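Local atomic coordinates of ABC transporter sugar binding protein (Xanthomonas axonopodis pv. citri, PDB entry 3UOR), a protein that probably binds maltose or a related sugar in the periplasm and hands it to an ABC transporter for import. Residues A45-D50 with P327-R332; P84-L89 with K319-L324; P108-S113 with G133-V138. All blocks are in the same frame, centred on the assembly; numbering follows the deposited sequence.

In the fold
From the N terminus, helix 39-52 supplies the first half of contact 1, strand 86-90 that of contact 2 and helix 107-111 that of contact 3. Contact 3 closes first, a short loop ending on the strand that begins at Thr134. The chain then makes a long excursion and returns with helix 314-324, which closes contact 2, and helix 327-337, which closes contact 1. The three loops nest and none cross. Tyr323 hydrogen-bonds to Asp50, joining contacts 1 and 2, while Glu322 hydrogen-bonds to Ser113, joining contacts 2 and 3. Contact 1 pairs two helices; contacts 2 and 3 each set a helix against the mixed sheet, consistent with the alpha/beta lobe of a periplasmic binding protein.

Contact 1. Residues A45-D50 with P327-R332; sequences AELVAD and PQVQAR
Leu47 and Val329 form the apolar part of this helix-to-helix contact, where helix 39-52 meets helix 327-337. The meeting is methyl to methyl: Leu47 CD2 lies 4.1 Å from Val329 CG1. Leu47 CG sits beside the backbone N, anti to the carbonyl carbon (chi1 -78°), and the side chain reaches across to the valine at a slant. Val329 also packs on Tyr323 and Leu324 of helix 314-324, so the pair continues a wider apolar layer.

The polar part is a pair of opposite charges. Asp50 OD1 is 4.4 Å from Arg332 NH1, too long for a salt bridge, and the oxygen stands well out of the guanidinium plane with no N-H directed at it. The guanidinium has Gln328 O of its own helix 4.2 Å above its plane, over the centre. Asp50 OD1 has its hydrogen bond instead with Tyr323 OH of helix 314-324.

No hydrogen bond links the two segments. This is helix-to-helix packing within what is probably one alpha/beta lobe, as in periplasmic binding proteins, and it rests on one buried methyl contact, with a long-range attraction of opposite charges that is probably modest.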
ATOM      1  N   ALA A  45      11.160   6.461 -16.848  1.00 41.55           N
ATOM      2  CA  ALA A  45      11.964   7.185 -17.836  1.00 43.77           C
ATOM      3  C   ALA A  45      12.053   6.399 -19.148  1.00 48.91           C
ATOM      4  O   ALA A  45      12.086   6.993 -20.225  1.00 51.88           O
ATOM      5  CB  ALA A  45      13.358   7.497 -17.296  1.00 44.35           C
ATOM      6  N   GLU A  46      12.075   5.069 -19.069  1.00 43.33           N
ATOM      7  CA  GLU A  46      12.094   4.256 -20.292  1.00 47.85           C
ATOM      8  C   GLU A  46      10.784   4.449 -21.028  1.00 57.01           C
ATOM      9  O   GLU A  46      10.749   4.600 -22.252  1.00 63.23           O
ATOM     10  CB  GLU A  46      12.226   2.779 -19.971  1.00 47.50           C
ATOM     11  CG  GLU A  46      13.502   2.393 -19.293  1.00 55.75           C
ATOM     12  CD  GLU A  46      13.518   0.919 -18.971  1.00 58.84           C
ATOM     13  OE1 GLU A  46      13.907   0.581 -17.838  1.00 56.87           O
ATOM     14  OE2 GLU A  46      13.118   0.108 -19.840  1.00 58.96           O
ATOM     15  N   LEU A  47       9.704   4.427 -20.256  1.00 52.43           N
ATOM     16  CA  LEU A  47       8.365   4.536 -20.801  1.00 50.80           C
ATOM     17  C   LEU A  47       8.154   5.876 -21.480  1.00 49.77           C
ATOM     18  O   LEU A  47       7.495   5.937 -22.508  1.00 54.07           O
ATOM     19  CB  LEU A  47       7.313   4.318 -19.708  1.00 47.44           C
ATOM     20  CG  LEU A  47       7.031   2.872 -19.287  1.00 47.08           C
ATOM     21  CD1 LEU A  47       8.302   2.107 -19.073  1.00 49.65           C
ATOM     22  CD2 LEU A  47       6.205   2.865 -18.027  1.00 50.07           C
ATOM     23  N   VAL A  48       8.698   6.953 -20.918  1.00 49.42           N
ATOM     24  CA  VAL A  48       8.438   8.268 -21.505  1.00 56.44           C
ATOM     25  C   VAL A  48       9.112   8.373 -22.871  1.00 65.19           C
ATOM     26  O   VAL A  48       8.659   9.122 -23.739  1.00 66.68           O
ATOM     27  CB  VAL A  48       8.839   9.464 -20.594  1.00 51.28           C
ATOM     28  CG1 VAL A  48       8.327   9.260 -19.202  1.00 49.81           C
ATOM     29  CG2 VAL A  48      10.341   9.663 -20.574  1.00 63.38           C
ATOM     30  N   ALA A  49      10.181   7.603 -23.062  1.00 67.46           N
ATOM     31  CA  ALA A  49      10.849   7.552 -24.357  1.00 66.26           C
ATOM     32  C   ALA A  49       9.824   7.270 -25.450  1.00 70.42           C
ATOM     33  O   ALA A  49       9.783   7.967 -26.463  1.00 79.20           O
ATOM     34  CB  ALA A  49      11.956   6.500 -24.357  1.00 59.83           C
ATOM     35  N   ASP A  50       8.981   6.263 -25.238  1.00 64.59           N
ATOM     36  CA  ASP A  50       7.941   5.943 -26.216  1.00 63.28           C
ATOM     37  C   ASP A  50       6.827   6.992 -26.253  1.00 66.14           C
ATOM     38  O   ASP A  50       6.143   7.131 -27.261  1.00 68.25           O
ATOM     39  CB  ASP A  50       7.358   4.558 -25.949  1.00 59.46           C
ATOM     40  CG  ASP A  50       6.139   4.264 -26.795  1.00 58.35           C
ATOM     41  OD1 ASP A  50       5.013   4.465 -26.307  1.00 54.50           O
ATOM     42  OD2 ASP A  50       6.300   3.815 -27.942  1.00 70.09           O
ATOM     43  N   PRO A 327      -3.875   1.137 -20.393  1.00 40.50           N
ATOM     44  CA  PRO A 327      -3.694  -0.249 -19.954  1.00 40.03           C
ATOM     45  C   PRO A 327      -2.404  -0.907 -20.437  1.00 41.11           C
ATOM     46  O   PRO A 327      -1.761  -1.626 -19.665  1.00 43.81           O
ATOM     47  CB  PRO A 327      -4.930  -0.939 -20.516  1.00 40.79           C
ATOM     48  CG  PRO A 327      -5.989   0.109 -20.362  1.00 39.67           C
ATOM     49  CD  PRO A 327      -5.295   1.438 -20.655  1.00 38.82           C
ATOM     50  N   GLN A 328      -2.011  -0.655 -21.678  1.00 42.96           N
ATOM     51  CA  GLN A 328      -0.823  -1.314 -22.222  1.00 43.43           C
ATOM     52  C   GLN A 328       0.469  -0.737 -21.657  1.00 40.60           C
ATOM     53  O   GLN A 328       1.455  -1.445 -21.465  1.00 45.90           O
ATOM     54  CB  GLN A 328      -0.833  -1.266 -23.754  1.00 52.94           C
ATOM     55  CG  GLN A 328      -2.029  -2.005 -24.325  1.00 73.83           C
ATOM     56  CD  GLN A 328      -1.974  -2.161 -25.826  1.00 94.91           C
ATOM     57  OE1 GLN A 328      -0.979  -1.812 -26.470  1.00 99.89           O
ATOM     58  NE2 GLN A 328      -3.052  -2.692 -26.398  1.00 99.75           N
ATOM     59  N   VAL A 329       0.455   0.553 -21.362  1.00 37.01           N
ATOM     60  CA  VAL A 329       1.602   1.161 -20.719  1.00 37.51           C
ATOM     61  C   VAL A 329       1.738   0.631 -19.279  1.00 43.00           C
ATOM     62  O   VAL A 329       2.840   0.338 -18.809  1.00 41.35           O
ATOM     63  CB  VAL A 329       1.484   2.666 -20.753  1.00 36.40           C
ATOM     64  CG1 VAL A 329       2.635   3.306 -19.998  1.00 42.09           C
ATOM     65  CG2 VAL A 329       1.475   3.120 -22.200  1.00 37.16           C
ATOM     66  N   GLN A 330       0.605   0.460 -18.610  1.00 33.68           N
ATOM     67  CA  GLN A 330       0.592  -0.015 -17.239  1.00 38.46           C
ATOM     68  C   GLN A 330       1.065  -1.478 -17.152  1.00 39.79           C
ATOM     69  O   GLN A 330       1.805  -1.846 -16.231  1.00 32.93           O
ATOM     70  CB  GLN A 330      -0.806   0.149 -16.633  1.00 32.85           C
ATOM     71  CG  GLN A 330      -1.308   1.594 -16.555  1.00 31.38           C
ATOM     72  CD  GLN A 330      -2.522   1.739 -15.631  1.00 33.12           C
ATOM     73  OE1 GLN A 330      -3.296   0.798 -15.450  1.00 32.31           O
ATOM     74  NE2 GLN A 330      -2.674   2.901 -15.035  1.00 30.46           N
ATOM     75  N   ALA A 331       0.622  -2.301 -18.100  1.00 32.88           N
ATOM     76  CA  ALA A 331       1.094  -3.685 -18.218  1.00 36.33           C
ATOM     77  C   ALA A 331       2.615  -3.728 -18.360  1.00 42.57           C
ATOM     78  O   ALA A 331       3.288  -4.571 -17.769  1.00 46.28           O
ATOM     79  CB  ALA A 331       0.434  -4.378 -19.421  1.00 26.78           C
ATOM     80  N   ARG A 332       3.153  -2.816 -19.155  1.00 46.08           N
ATOM     81  CA  ARG A 332       4.587  -2.768 -19.408  1.00 48.82           C
ATOM     82  C   ARG A 332       5.295  -2.427 -18.101  1.00 54.75           C
ATOM     83  O   ARG A 332       6.309  -3.034 -17.734  1.00 53.20           O
ATOM     84  CB  ARG A 332       4.860  -1.694 -20.459  1.00 45.22           C
ATOM     85  CG  ARG A 332       5.995  -1.955 -21.412  1.00 56.55           C
ATOM     86  CD  ARG A 332       6.018  -0.882 -22.518  1.00 66.40           C
ATOM     87  NE  ARG A 332       5.147  -1.220 -23.653  1.00 76.13           N
ATOM     88  CZ  ARG A 332       4.330  -0.368 -24.283  1.00 72.18           C
ATOM     89  NH1 ARG A 332       4.234   0.911 -23.900  1.00 59.86           N
ATOM     90  NH2 ARG A 332       3.597  -0.805 -25.305  1.00 70.73           N
TER

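Contact 2. Residues P84-L89 with K319-L324; sequences PDVCQL and KLIEYL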
ATOM      1  N   PRO A  84       7.715  20.882  -9.968  1.00 58.26           N
ATOM      2  CA  PRO A  84       7.650  20.348 -11.329  1.00 49.77           C
ATOM      3  C   PRO A  84       6.219  20.425 -11.835  1.00 48.10           C
ATOM      4  O   PRO A  84       5.329  20.807 -11.079  1.00 46.41           O
ATOM      5  CB  PRO A  84       8.066  18.895 -11.141  1.00 44.61           C
ATOM      6  CG  PRO A  84       7.625  18.572  -9.750  1.00 51.89           C
ATOM      7  CD  PRO A  84       7.805  19.822  -8.951  1.00 54.76           C
ATOM      8  N   ASP A  85       5.999  20.071 -13.095  1.00 45.38           N
ATOM      9  CA  ASP A  85       4.650  20.049 -13.654  1.00 48.62           C
ATOM     10  C   ASP A  85       3.914  18.803 -13.219  1.00 50.73           C
ATOM     11  O   ASP A  85       2.795  18.872 -12.713  1.00 54.60           O
ATOM     12  CB  ASP A  85       4.714  20.085 -15.178  1.00 51.73           C
ATOM     13  CG  ASP A  85       5.556  21.235 -15.688  1.00 58.36           C
ATOM     14  OD1 ASP A  85       6.652  20.982 -16.237  1.00 65.26           O
ATOM     15  OD2 ASP A  85       5.131  22.390 -15.504  1.00 57.70           O
ATOM     16  N   VAL A  86       4.547  17.658 -13.430  1.00 44.76           N
ATOM     17  CA  VAL A  86       3.959  16.395 -13.036  1.00 46.86           C
ATOM     18  C   VAL A  86       4.805  15.754 -11.938  1.00 45.88           C
ATOM     19  O   VAL A  86       6.033  15.886 -11.913  1.00 39.02           O
ATOM     20  CB  VAL A  86       3.806  15.468 -14.244  1.00 47.13           C
ATOM     21  CG1 VAL A  86       3.225  14.116 -13.818  1.00 42.57           C
ATOM     22  CG2 VAL A  86       2.922  16.139 -15.281  1.00 46.33           C
ATOM     23  N   CYS A  87       4.143  15.083 -11.007  1.00 49.51           N
ATOM     24  CA  CYS A  87       4.855  14.517  -9.877  1.00 43.18           C
ATOM     25  C   CYS A  87       4.207  13.234  -9.378  1.00 39.01           C
ATOM     26  O   CYS A  87       2.979  13.142  -9.250  1.00 36.40           O
ATOM     27  CB  CYS A  87       4.930  15.538  -8.740  1.00 46.71           C
ATOM     28  SG  CYS A  87       6.020  15.062  -7.381  1.00 46.12           S
ATOM     29  N   GLN A  88       5.049  12.251  -9.090  1.00 38.74           N
ATOM     30  CA  GLN A  88       4.628  11.040  -8.404  1.00 37.46           C
ATOM     31  C   GLN A  88       4.481  11.365  -6.915  1.00 43.23           C
ATOM     32  O   GLN A  88       5.410  11.893  -6.295  1.00 40.22           O
ATOM     33  CB  GLN A  88       5.692   9.955  -8.576  1.00 39.42           C
ATOM     34  CG  GLN A  88       5.452   8.739  -7.716  1.00 30.50           C
ATOM     35  CD  GLN A  88       6.619   7.781  -7.695  1.00 38.23           C
ATOM     36  OE1 GLN A  88       7.635   8.000  -8.353  1.00 42.06           O
ATOM     37  NE2 GLN A  88       6.479   6.699  -6.926  1.00 36.17           N
ATOM     38  N   LEU A  89       3.320  11.065  -6.342  1.00 35.47           N
ATOM     39  CA  LEU A  89       3.075  11.337  -4.923  1.00 38.98           C
ATOM     40  C   LEU A  89       2.573  10.080  -4.238  1.00 34.41           C
ATOM     41  O   LEU A  89       1.553   9.510  -4.641  1.00 32.40           O
ATOM     42  CB  LEU A  89       2.027  12.441  -4.754  1.00 37.84           C
ATOM     43  CG  LEU A  89       2.359  13.650  -3.886  1.00 46.96           C
ATOM     44  CD1 LEU A  89       3.691  14.245  -4.278  1.00 56.83           C
ATOM     45  CD2 LEU A  89       1.272  14.683  -4.002  1.00 40.82           C
ATOM     46  N   LYS A 319      -1.591  15.041 -20.646  1.00 42.01           N
ATOM     47  CA  LYS A 319      -1.377  14.002 -21.664  1.00 40.30           C
ATOM     48  C   LYS A 319      -0.380  12.955 -21.181  1.00 45.73           C
ATOM     49  O   LYS A 319      -0.541  11.765 -21.441  1.00 49.73           O
ATOM     50  CB  LYS A 319      -0.893  14.604 -22.993  1.00 40.42           C
ATOM     51  CG  LYS A 319      -1.952  15.405 -23.752  1.00 52.20           C
ATOM     52  CD  LYS A 319      -1.348  16.013 -25.015  1.00 59.16           C
ATOM     53  CE  LYS A 319      -2.366  16.800 -25.843  1.00 71.48           C
ATOM     54  NZ  LYS A 319      -3.143  15.913 -26.755  1.00 72.48           N
ATOM     55  N   LEU A 320       0.659  13.400 -20.487  1.00 43.03           N
ATOM     56  CA  LEU A 320       1.631  12.467 -19.944  1.00 42.99           C
ATOM     57  C   LEU A 320       0.968  11.523 -18.935  1.00 44.10           C
ATOM     58  O   LEU A 320       1.249  10.322 -18.913  1.00 43.93           O
ATOM     59  CB  LEU A 320       2.797  13.214 -19.299  1.00 35.36           C
ATOM     60  CG  LEU A 320       3.689  12.348 -18.427  1.00 35.62           C
ATOM     61  CD1 LEU A 320       4.304  11.228 -19.230  1.00 48.63           C
ATOM     62  CD2 LEU A 320       4.761  13.195 -17.777  1.00 44.93           C
ATOM     63  N   ILE A 321       0.070  12.055 -18.116  1.00 39.78           N
ATOM     64  CA  ILE A 321      -0.543  11.246 -17.066  1.00 34.70           C
ATOM     65  C   ILE A 321      -1.501  10.245 -17.679  1.00 38.70           C
ATOM     66  O   ILE A 321      -1.596   9.087 -17.247  1.00 37.64           O
ATOM     67  CB  ILE A 321      -1.289  12.101 -16.037  1.00 39.55           C
ATOM     68  CG1 ILE A 321      -0.297  12.847 -15.140  1.00 38.86           C
ATOM     69  CG2 ILE A 321      -2.153  11.226 -15.160  1.00 38.28           C
ATOM     70  CD1 ILE A 321      -0.971  13.674 -14.081  1.00 39.89           C
ATOM     71  N   GLU A 322      -2.192  10.705 -18.712  1.00 39.44           N
ATOM     72  CA  GLU A 322      -3.130   9.890 -19.447  1.00 41.81           C
ATOM     73  C   GLU A 322      -2.398   8.738 -20.104  1.00 40.66           C
ATOM     74  O   GLU A 322      -2.868   7.607 -20.058  1.00 42.74           O
ATOM     75  CB  GLU A 322      -3.823  10.738 -20.509  1.00 43.81           C
ATOM     76  CG  GLU A 322      -5.058  10.091 -21.072  1.00 50.48           C
ATOM     77  CD  GLU A 322      -5.732  10.965 -22.113  1.00 52.76           C
ATOM     78  OE1 GLU A 322      -5.154  11.132 -23.205  1.00 58.86           O
ATOM     79  OE2 GLU A 322      -6.832  11.476 -21.841  1.00 42.04           O
ATOM     80  N   TYR A 323      -1.245   9.030 -20.704  1.00 36.62           N
ATOM     81  CA  TYR A 323      -0.406   8.000 -21.323  1.00 36.59           C
ATOM     82  C   TYR A 323      -0.051   6.925 -20.295  1.00 48.03           C
ATOM     83  O   TYR A 323      -0.172   5.728 -20.565  1.00 45.31           O
ATOM     84  CB  TYR A 323       0.869   8.620 -21.905  1.00 38.97           C
ATOM     85  CG  TYR A 323       1.889   7.613 -22.403  1.00 46.00           C
ATOM     86  CD1 TYR A 323       1.808   7.080 -23.683  1.00 46.81           C
ATOM     87  CD2 TYR A 323       2.938   7.209 -21.593  1.00 48.12           C
ATOM     88  CE1 TYR A 323       2.746   6.159 -24.134  1.00 47.64           C
ATOM     89  CE2 TYR A 323       3.875   6.288 -22.025  1.00 50.71           C
ATOM     90  CZ  TYR A 323       3.777   5.765 -23.291  1.00 55.54           C
ATOM     91  OH  TYR A 323       4.720   4.848 -23.701  1.00 55.28           O
ATOM     92  N   LEU A 324       0.368   7.360 -19.109  1.00 43.24           N
ATOM     93  CA  LEU A 324       0.752   6.433 -18.052  1.00 42.83           C
ATOM     94  C   LEU A 324      -0.470   5.733 -17.480  1.00 39.23           C
ATOM     95  O   LEU A 324      -0.335   4.786 -16.713  1.00 39.62           O
ATOM     96  CB  LEU A 324       1.519   7.152 -16.948  1.00 38.32           C
ATOM     97  CG  LEU A 324       2.903   7.631 -17.374  1.00 42.35           C
ATOM     98  CD1 LEU A 324       3.560   8.406 -16.245  1.00 39.99           C
ATOM     99  CD2 LEU A 324       3.758   6.443 -17.796  1.00 34.01           C
TER
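Val86 and Ile321 are the point of closest backbone approach, their CA atoms 7.9 Å apart, where helix 314-324 packs against one face of the sheet at strand 86-90. No hydrogen bond joins the two segments. The strand's own backbone bonds run to its sheet neighbours: Val86 pairs with Arg33 and Trp35 of parallel strand 30-36, and Cys87 with Val306 of antiparallel strand 303-307.

Val86 alone carries the strand side of the contact, and its two methyls go to different helix residues. CG1, anti to the backbone N (chi1 178°), meets the CG1 methylene of Ile321 at 4.0 Å. The other methyl, Val86 CG2, faces Leu320 CD2 at a looser 4.3 Å. Ile321 holds CG1 beside its backbone N and runs on fully extended (chi2 -178°), which brings its terminal CD1 to 4.2 Å from Val86 CG1. The consecutive helix residues also diverge over the sheet: Leu320 packs on Phe34 of strand 30-36, Ile321 on Leu305 and Ile307 of strand 303-307.

The helix thus lies across three adjacent strands, with Val86 at the centre, the layering of an alpha/beta lobe. All three touching residues are buried and the interface is purely apolar, so dispersion and the exclusion of water hold these two segments together; the helix's directional bonds go to other parts, Glu322 to Ser113 and Tyr323 to Asp50.

Contact 3. Residues P108-S113 with G133-V138; sequences PYVARS and GTLYGV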
ATOM      1  N   PRO A 108     -11.954  17.723 -13.812  1.00 47.15           N
ATOM      2  CA  PRO A 108     -12.194  18.285 -15.148  1.00 46.99           C
ATOM      3  C   PRO A 108     -11.403  17.581 -16.261  1.00 50.88           C
ATOM      4  O   PRO A 108     -11.896  17.468 -17.383  1.00 56.34           O
ATOM      5  CB  PRO A 108     -11.742  19.744 -15.002  1.00 45.67           C
ATOM      6  CG  PRO A 108     -11.901  20.032 -13.553  1.00 47.96           C
ATOM      7  CD  PRO A 108     -11.539  18.753 -12.849  1.00 41.57           C
ATOM      8  N   TYR A 109     -10.197  17.112 -15.960  1.00 49.87           N
ATOM      9  CA  TYR A 109      -9.406  16.392 -16.955  1.00 45.09           C
ATOM     10  C   TYR A 109      -9.927  14.973 -17.112  1.00 41.92           C
ATOM     11  O   TYR A 109      -9.991  14.439 -18.213  1.00 44.70           O
ATOM     12  CB  TYR A 109      -7.921  16.380 -16.576  1.00 41.10           C
ATOM     13  CG  TYR A 109      -7.298  17.755 -16.521  1.00 47.08           C
ATOM     14  CD1 TYR A 109      -6.719  18.326 -17.650  1.00 49.29           C
ATOM     15  CD2 TYR A 109      -7.297  18.493 -15.341  1.00 52.63           C
ATOM     16  CE1 TYR A 109      -6.154  19.601 -17.602  1.00 49.49           C
ATOM     17  CE2 TYR A 109      -6.729  19.766 -15.282  1.00 53.41           C
ATOM     18  CZ  TYR A 109      -6.161  20.308 -16.418  1.00 62.17           C
ATOM     19  OH  TYR A 109      -5.600  21.564 -16.363  1.00 73.14           O
ATOM     20  N   VAL A 110     -10.303  14.352 -16.002  1.00 37.42           N
ATOM     21  CA  VAL A 110     -10.746  12.967 -16.059  1.00 31.68           C
ATOM     22  C   VAL A 110     -12.038  12.907 -16.877  1.00 38.70           C
ATOM     23  O   VAL A 110     -12.248  11.994 -17.675  1.00 43.11           O
ATOM     24  CB  VAL A 110     -10.978  12.380 -14.644  1.00 31.19           C
ATOM     25  CG1 VAL A 110     -11.712  11.056 -14.750  1.00 26.95           C
ATOM     26  CG2 VAL A 110      -9.635  12.215 -13.898  1.00 30.60           C
ATOM     27  N   ALA A 111     -12.891  13.905 -16.679  1.00 43.19           N
ATOM     28  CA  ALA A 111     -14.192  13.949 -17.326  1.00 43.40           C
ATOM     29  C   ALA A 111     -14.072  14.078 -18.841  1.00 45.25           C
ATOM     30  O   ALA A 111     -14.940  13.607 -19.577  1.00 52.04           O
ATOM     31  CB  ALA A 111     -15.035  15.107 -16.758  1.00 43.39           C
ATOM     32  N   ARG A 112     -13.004  14.719 -19.302  1.00 38.65           N
ATOM     33  CA  ARG A 112     -12.790  14.907 -20.733  1.00 33.95           C
ATOM     34  C   ARG A 112     -11.875  13.846 -21.316  1.00 45.02           C
ATOM     35  O   ARG A 112     -11.481  13.941 -22.473  1.00 43.95           O
ATOM     36  CB  ARG A 112     -12.201  16.283 -20.983  1.00 41.16           C
ATOM     37  CG  ARG A 112     -13.133  17.404 -20.491  1.00 45.72           C
ATOM     38  CD  ARG A 112     -12.611  18.783 -20.846  1.00 44.95           C
ATOM     39  NE  ARG A 112     -13.653  19.823 -20.821  1.00 51.36           N
ATOM     40  CZ  ARG A 112     -13.391  21.133 -20.785  1.00 62.11           C
ATOM     41  NH1 ARG A 112     -12.130  21.561 -20.750  1.00 60.64           N
ATOM     42  NH2 ARG A 112     -14.384  22.021 -20.770  1.00 63.90           N
ATOM     43  N   SER A 113     -11.510  12.847 -20.513  1.00 43.64           N
ATOM     44  CA  SER A 113     -10.570  11.835 -20.980  1.00 43.63           C
ATOM     45  C   SER A 113     -11.274  10.525 -21.251  1.00 41.89           C
ATOM     46  O   SER A 113     -11.953   9.977 -20.373  1.00 55.21           O
ATOM     47  CB  SER A 113      -9.451  11.605 -19.961  1.00 46.51           C
ATOM     48  OG  SER A 113      -8.691  10.459 -20.320  1.00 34.22           O
ATOM     49  N   GLY A 133     -13.974  15.234  -1.009  1.00 62.11           N
ATOM     50  CA  GLY A 133     -14.864  15.148  -2.150  1.00 57.89           C
ATOM     51  C   GLY A 133     -14.300  15.702  -3.448  1.00 60.23           C
ATOM     52  O   GLY A 133     -14.986  15.711  -4.476  1.00 63.52           O
ATOM     53  N   THR A 134     -13.053  16.161  -3.416  1.00 49.76           N
ATOM     54  CA  THR A 134     -12.426  16.712  -4.616  1.00 47.11           C
ATOM     55  C   THR A 134     -11.263  15.836  -5.092  1.00 44.80           C
ATOM     56  O   THR A 134     -10.415  15.455  -4.300  1.00 35.28           O
ATOM     57  CB  THR A 134     -11.942  18.167  -4.382  1.00 47.50           C
ATOM     58  OG1 THR A 134     -13.067  18.995  -4.060  1.00 54.10           O
ATOM     59  CG2 THR A 134     -11.274  18.723  -5.634  1.00 42.90           C
ATOM     60  N   LEU A 135     -11.228  15.522  -6.386  1.00 41.76           N
ATOM     61  CA  LEU A 135     -10.187  14.657  -6.929  1.00 33.93           C
ATOM     62  C   LEU A 135      -8.898  15.435  -7.151  1.00 37.00           C
ATOM     63  O   LEU A 135      -8.881  16.426  -7.887  1.00 35.99           O
ATOM     64  CB  LEU A 135     -10.646  14.023  -8.253  1.00 34.59           C
ATOM     65  CG  LEU A 135      -9.725  12.946  -8.833  1.00 34.11           C
ATOM     66  CD1 LEU A 135      -9.770  11.705  -7.976  1.00 30.07           C
ATOM     67  CD2 LEU A 135     -10.070  12.592 -10.289  1.00 35.09           C
ATOM     68  N   TYR A 136      -7.808  14.973  -6.544  1.00 32.14           N
ATOM     69  CA  TYR A 136      -6.528  15.691  -6.669  1.00 31.83           C
ATOM     70  C   TYR A 136      -5.394  14.901  -7.300  1.00 32.80           C
ATOM     71  O   TYR A 136      -4.266  15.369  -7.354  1.00 35.72           O
ATOM     72  CB  TYR A 136      -6.071  16.201  -5.304  1.00 39.22           C
ATOM     73  CG  TYR A 136      -6.853  17.403  -4.831  1.00 39.64           C
ATOM     74  CD1 TYR A 136      -6.662  18.646  -5.413  1.00 36.40           C
ATOM     75  CD2 TYR A 136      -7.773  17.296  -3.802  1.00 39.71           C
ATOM     76  CE1 TYR A 136      -7.371  19.764  -4.980  1.00 43.68           C
ATOM     77  CE2 TYR A 136      -8.487  18.403  -3.359  1.00 46.14           C
ATOM     78  CZ  TYR A 136      -8.281  19.632  -3.953  1.00 49.95           C
ATOM     79  OH  TYR A 136      -8.998  20.726  -3.522  1.00 62.37           O
ATOM     80  N   GLY A 137      -5.669  13.687  -7.748  1.00 34.90           N
ATOM     81  CA  GLY A 137      -4.644  12.905  -8.408  1.00 25.48           C
ATOM     82  C   GLY A 137      -5.276  11.807  -9.246  1.00 29.69           C
ATOM     83  O   GLY A 137      -6.500  11.632  -9.251  1.00 31.67           O
ATOM     84  N   VAL A 138      -4.439  11.047  -9.943  1.00 30.81           N
ATOM     85  CA  VAL A 138      -4.892   9.826 -10.605  1.00 31.51           C
ATOM     86  C   VAL A 138      -4.005   8.696 -10.104  1.00 33.35           C
ATOM     87  O   VAL A 138      -2.782   8.844 -10.073  1.00 34.62           O
ATOM     88  CB  VAL A 138      -4.788   9.946 -12.156  1.00 33.89           C
ATOM     89  CG1 VAL A 138      -5.173   8.632 -12.828  1.00 30.25           C
ATOM     90  CG2 VAL A 138      -5.660  11.084 -12.661  1.00 28.94           C
TER
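Val110 reaches Leu135 and Val138 with a single methyl, CG2, which the two strand residues approach from directions roughly at right angles. The tighter meeting is Val110 CG2 with Leu135 CD2, at 3.7 Å; the other, Val110 CG2 with Val138 CG2, is 4.3 Å. Val110 and Leu135 themselves cross at about a right angle, so the contact is one branch against another rather than two chains lying alongside. Leu135 points at the helix, its CG anti to N (chi1 -172°), and presents CD2 to the valine. Val110 places CG2 beside its own backbone N, anti to the carbonyl carbon, which turns that methyl to the strand.

Leu135 and Val138 both face the helix although three positions apart. The break at Tyr136 and Gly137 upsets the usual strand alternation: Tyr136 has a psi of 4°, far from an extended conformation, and the chain resumes its strand at Val138.

The cluster lies between helix 107-111 and the start of strand 134-150. Trp126 of helix 123-127 packs on both Val110 and Leu135, while Trp318 of helix 314-324 packs on Val138. Val138 also pairs through its backbone with Leu305, placing this corner at the central sheet.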